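PDB 4TKC: mannose recognizing lectin from Marasmius oreades, which binds mannose in its pockets and probably acts as a carbohydrate-recognising lectin of the bulb-type family. Local coordinates for residues D98-V103 / V111-T116. Residues are numbered along the deposited sequence; the frame is centred on the assembly and turned at random.
Sequences DGNLVV and VWHTNT. With MAN (alpha-D-mannopyranose), chain D.
Val102 and His113 form a non-hydrogen-bonded antiparallel pair between strands 101-103 and 111-113, whose axes come within 4.7 Å. Val103 O takes Val111 N at 2.9 Å and, weakly, Trp112 N, so Val111 and Trp112 both face Val103 in a classic beta bulge. Thr114 N still bonds to Leu101 O (2.9 Å), in its carbonyl plane. Past this bond side chains take over. Thr114 OG1 accepts from Leu101 N (3.0 Å) and donates to Thr116 OG1, which in turn donates to Gly99 O (2.6 Å). Asn100 OD1 takes Thr116 N from well above its carbonyl plane. This bond helps fix the amide, whose ND2 donates almost straight (166°) to mannose O2. That same O2 donates to Asp98 OD2, while Asp98 OD1 makes an Asx turn with Asn100 N. The Asn100 amide lies at the edge of the His113 ring, with planes 77° apart. With CG between the backbone N and the carbonyl carbon (chi1 76°), the His113 ring turns one face to mannose O6. Gln96 and Tyr104 complete this bulb-type lectin pocket. Strand 101-105 pairs with strand 92-95 in the same sheet, Val102 bonding to Val94, and Leu101, Thr114 and Thr116 pack on Leu42 of strand 40-44.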
ATOM      1  N   ASP A  98     -15.084  17.315   2.209  1.00 17.29           N
ATOM      2  CA  ASP A  98     -15.945  17.834   3.288  1.00 17.02           C
ATOM      3  C   ASP A  98     -15.403  17.512   4.675  1.00 18.99           C
ATOM      4  O   ASP A  98     -15.972  18.026   5.692  1.00 20.14           O
ATOM      5  CB  ASP A  98     -17.402  17.424   3.115  1.00 17.43           C
ATOM      6  CG  ASP A  98     -17.671  15.950   3.296  1.00 18.54           C
ATOM      7  OD1 ASP A  98     -16.728  15.138   3.513  1.00 19.04           O
ATOM      8  OD2 ASP A  98     -18.865  15.585   3.067  1.00 20.77           O
ATOM      9  N   GLY A  99     -14.322  16.686   4.695  1.00 16.97           N
ATOM     10  CA  GLY A  99     -13.674  16.372   5.949  1.00 17.56           C
ATOM     11  C   GLY A  99     -13.985  14.976   6.449  1.00 16.26           C
ATOM     12  O   GLY A  99     -13.394  14.485   7.422  1.00 16.90           O
ATOM     13  N   ASN A 100     -15.006  14.391   5.846  1.00 16.59           N
ATOM     14  CA  ASN A 100     -15.456  13.079   6.253  1.00 15.83           C
ATOM     15  C   ASN A 100     -14.540  12.010   5.631  1.00 15.96           C
ATOM     16  O   ASN A 100     -14.143  12.147   4.462  1.00 15.93           O
ATOM     17  CB  ASN A 100     -16.892  12.824   5.797  1.00 16.27           C
ATOM     18  CG  ASN A 100     -17.725  12.107   6.835  1.00 18.72           C
ATOM     19  OD1 ASN A 100     -17.235  11.725   7.903  1.00 18.40           O
ATOM     20  ND2 ASN A 100     -19.013  11.926   6.524  1.00 19.50           N
ATOM     21  N   LEU A 101     -14.284  10.970   6.415  1.00 15.38           N
ATOM     22  CA  LEU A 101     -13.502   9.793   5.917  1.00 15.35           C
ATOM     23  C   LEU A 101     -14.552   8.677   5.946  1.00 17.46           C
ATOM     24  O   LEU A 101     -15.139   8.368   7.003  1.00 15.96           O
ATOM     25  CB  LEU A 101     -12.360   9.529   6.861  1.00 16.75           C
ATOM     26  CG  LEU A 101     -11.485   8.317   6.440  1.00 17.45           C
ATOM     27  CD1 LEU A 101     -10.609   8.646   5.243  1.00 15.69           C
ATOM     28  CD2 LEU A 101     -10.658   7.870   7.634  1.00 17.95           C
ATOM     29  N   VAL A 102     -14.754   8.041   4.790  1.00 15.14           N
ATOM     30  CA  VAL A 102     -15.873   7.178   4.561  1.00 13.94           C
ATOM     31  C   VAL A 102     -15.445   5.830   3.940  1.00 13.89           C
ATOM     32  O   VAL A 102     -14.707   5.819   2.946  1.00 15.30           O
ATOM     33  CB  VAL A 102     -16.932   7.852   3.632  1.00 16.10           C
ATOM     34  CG1 VAL A 102     -18.209   7.030   3.579  1.00 14.69           C
ATOM     35  CG2 VAL A 102     -17.265   9.282   4.067  1.00 15.24           C
ATOM     36  N   VAL A 103     -15.969   4.731   4.502  1.00 14.33           N
ATOM     37  CA  VAL A 103     -15.908   3.404   3.822  1.00 14.74           C
ATOM     38  C   VAL A 103     -17.195   3.257   3.030  1.00 15.71           C
ATOM     39  O   VAL A 103     -18.305   3.260   3.610  1.00 17.37           O
ATOM     40  CB  VAL A 103     -15.782   2.216   4.784  1.00 15.19           C
ATOM     41  CG1 VAL A 103     -15.795   0.920   3.981  1.00 16.04           C
ATOM     42  CG2 VAL A 103     -14.504   2.311   5.627  1.00 15.07           C
ATOM     43  N   VAL A 111     -20.971   2.810   4.546  1.00 16.88           N
ATOM     44  CA  VAL A 111     -21.182   1.835   5.618  1.00 17.44           C
ATOM     45  C   VAL A 111     -20.387   2.114   6.910  1.00 15.71           C
ATOM     46  O   VAL A 111     -20.551   1.435   7.925  1.00 18.40           O
ATOM     47  CB  VAL A 111     -20.885   0.392   5.135  1.00 17.21           C
ATOM     48  CG1 VAL A 111     -21.883  -0.009   4.077  1.00 18.03           C
ATOM     49  CG2 VAL A 111     -19.463   0.196   4.552  1.00 18.04           C
ATOM     50  N   TRP A 112     -19.551   3.137   6.858  1.00 16.78           N
ATOM     51  CA  TRP A 112     -18.816   3.615   8.012  1.00 17.17           C
ATOM     52  C   TRP A 112     -18.271   5.010   7.683  1.00 15.93           C
ATOM     53  O   TRP A 112     -17.961   5.343   6.528  1.00 17.89           O
ATOM     54  CB  TRP A 112     -17.666   2.671   8.385  1.00 19.84           C
ATOM     55  CG  TRP A 112     -16.874   3.084   9.590  1.00 18.14           C
ATOM     56  CD1 TRP A 112     -17.039   2.633  10.859  1.00 20.78           C
ATOM     57  CD2 TRP A 112     -15.753   3.992   9.633  1.00 18.07           C
ATOM     58  NE1 TRP A 112     -16.142   3.236  11.697  1.00 21.05           N
ATOM     59  CE2 TRP A 112     -15.326   4.058  10.968  1.00 18.10           C
ATOM     60  CE3 TRP A 112     -15.118   4.804   8.689  1.00 16.61           C
ATOM     61  CZ2 TRP A 112     -14.260   4.867  11.372  1.00 19.30           C
ATOM     62  CZ3 TRP A 112     -14.087   5.595   9.086  1.00 18.73           C
ATOM     63  CH2 TRP A 112     -13.642   5.604  10.414  1.00 19.43           C
ATOM     64  N   HIS A 113     -18.253   5.869   8.688  1.00 16.85           N
ATOM     65  CA  HIS A 113     -17.656   7.167   8.509  1.00 16.31           C
ATOM     66  C   HIS A 113     -17.139   7.720   9.826  1.00 16.40           C
ATOM     67  O   HIS A 113     -17.583   7.321  10.939  1.00 22.01           O
ATOM     68  CB  HIS A 113     -18.617   8.114   7.770  1.00 22.63           C
ATOM     69  CG  HIS A 113     -19.743   8.646   8.603  1.00 31.87           C
ATOM     70  ND1 HIS A 113     -20.621   7.832   9.290  1.00 60.52           N
ATOM     71  CD2 HIS A 113     -20.163   9.916   8.819  1.00 34.61           C
ATOM     72  CE1 HIS A 113     -21.520   8.585   9.910  1.00 62.65           C
ATOM     73  NE2 HIS A 113     -21.230   9.851   9.683  1.00 71.60           N
ATOM     74  N   THR A 114     -16.248   8.689   9.700  1.00 16.62           N
ATOM     75  CA  THR A 114     -15.726   9.374  10.864  1.00 18.68           C
ATOM     76  C   THR A 114     -16.742  10.356  11.475  1.00 18.08           C
ATOM     77  O   THR A 114     -16.530  10.831  12.590  1.00 20.42           O
ATOM     78  CB  THR A 114     -14.376  10.107  10.563  1.00 19.16           C
ATOM     79  OG1 THR A 114     -14.493  10.905   9.398  1.00 16.70           O
ATOM     80  CG2 THR A 114     -13.218   9.093  10.416  1.00 17.72           C
ATOM     81  N   ASN A 115     -17.720  10.785  10.677  1.00 17.56           N
ATOM     82  CA  ASN A 115     -18.676  11.824  11.083  1.00 18.29           C
ATOM     83  C   ASN A 115     -17.887  13.089  11.365  1.00 19.13           C
ATOM     84  O   ASN A 115     -18.189  13.780  12.349  1.00 20.36           O
ATOM     85  CB  ASN A 115     -19.537  11.431  12.310  1.00 20.77           C
ATOM     86  CG  ASN A 115     -20.613  12.481  12.624  1.00 27.33           C
ATOM     87  OD1 ASN A 115     -21.196  13.018  11.684  1.00 29.54           O
ATOM     88  ND2 ASN A 115     -20.845  12.830  13.931  1.00 32.72           N
ATOM     89  N   THR A 116     -17.159  13.559  10.363  1.00 18.09           N
ATOM     90  CA  THR A 116     -16.315  14.738  10.476  1.00 19.03           C
ATOM     91  C   THR A 116     -16.424  15.566   9.188  1.00 18.65           C
ATOM     92  O   THR A 116     -15.441  16.225   8.768  1.00 19.22           O
ATOM     93  CB  THR A 116     -14.839  14.371  10.767  1.00 19.37           C
ATOM     94  OG1 THR A 116     -14.330  13.555   9.704  1.00 18.64           O
ATOM     95  CG2 THR A 116     -14.674  13.613  12.080  1.00 18.99           C
TER
HETATM   96  C1  MAN D 203     -22.061  13.059   4.640  1.00 18.99           C
HETATM   97  C2  MAN D 203     -21.091  13.235   3.479  1.00 20.18           C
HETATM   98  C3  MAN D 203     -21.283  12.077   2.505  1.00 18.07           C
HETATM   99  C4  MAN D 203     -21.104  10.735   3.235  1.00 17.41           C
HETATM  100  C5  MAN D 203     -22.077  10.658   4.417  1.00 18.32           C
HETATM  101  C6  MAN D 203     -21.822   9.431   5.255  1.00 18.97           C
HETATM  102  O1  MAN D 203     -23.392  13.221   4.197  1.00 22.40           O
HETATM  103  O2  MAN D 203     -19.794  13.292   4.006  1.00 16.87           O
HETATM  104  O3  MAN D 203     -20.318  12.197   1.484  1.00 17.98           O
HETATM  105  O4  MAN D 203     -21.330   9.672   2.324  1.00 17.45           O
HETATM  106  O5  MAN D 203     -21.948  11.805   5.258  1.00 18.61           O
HETATM  107  O6  MAN D 203     -22.841   9.289   6.221  1.00 24.91           O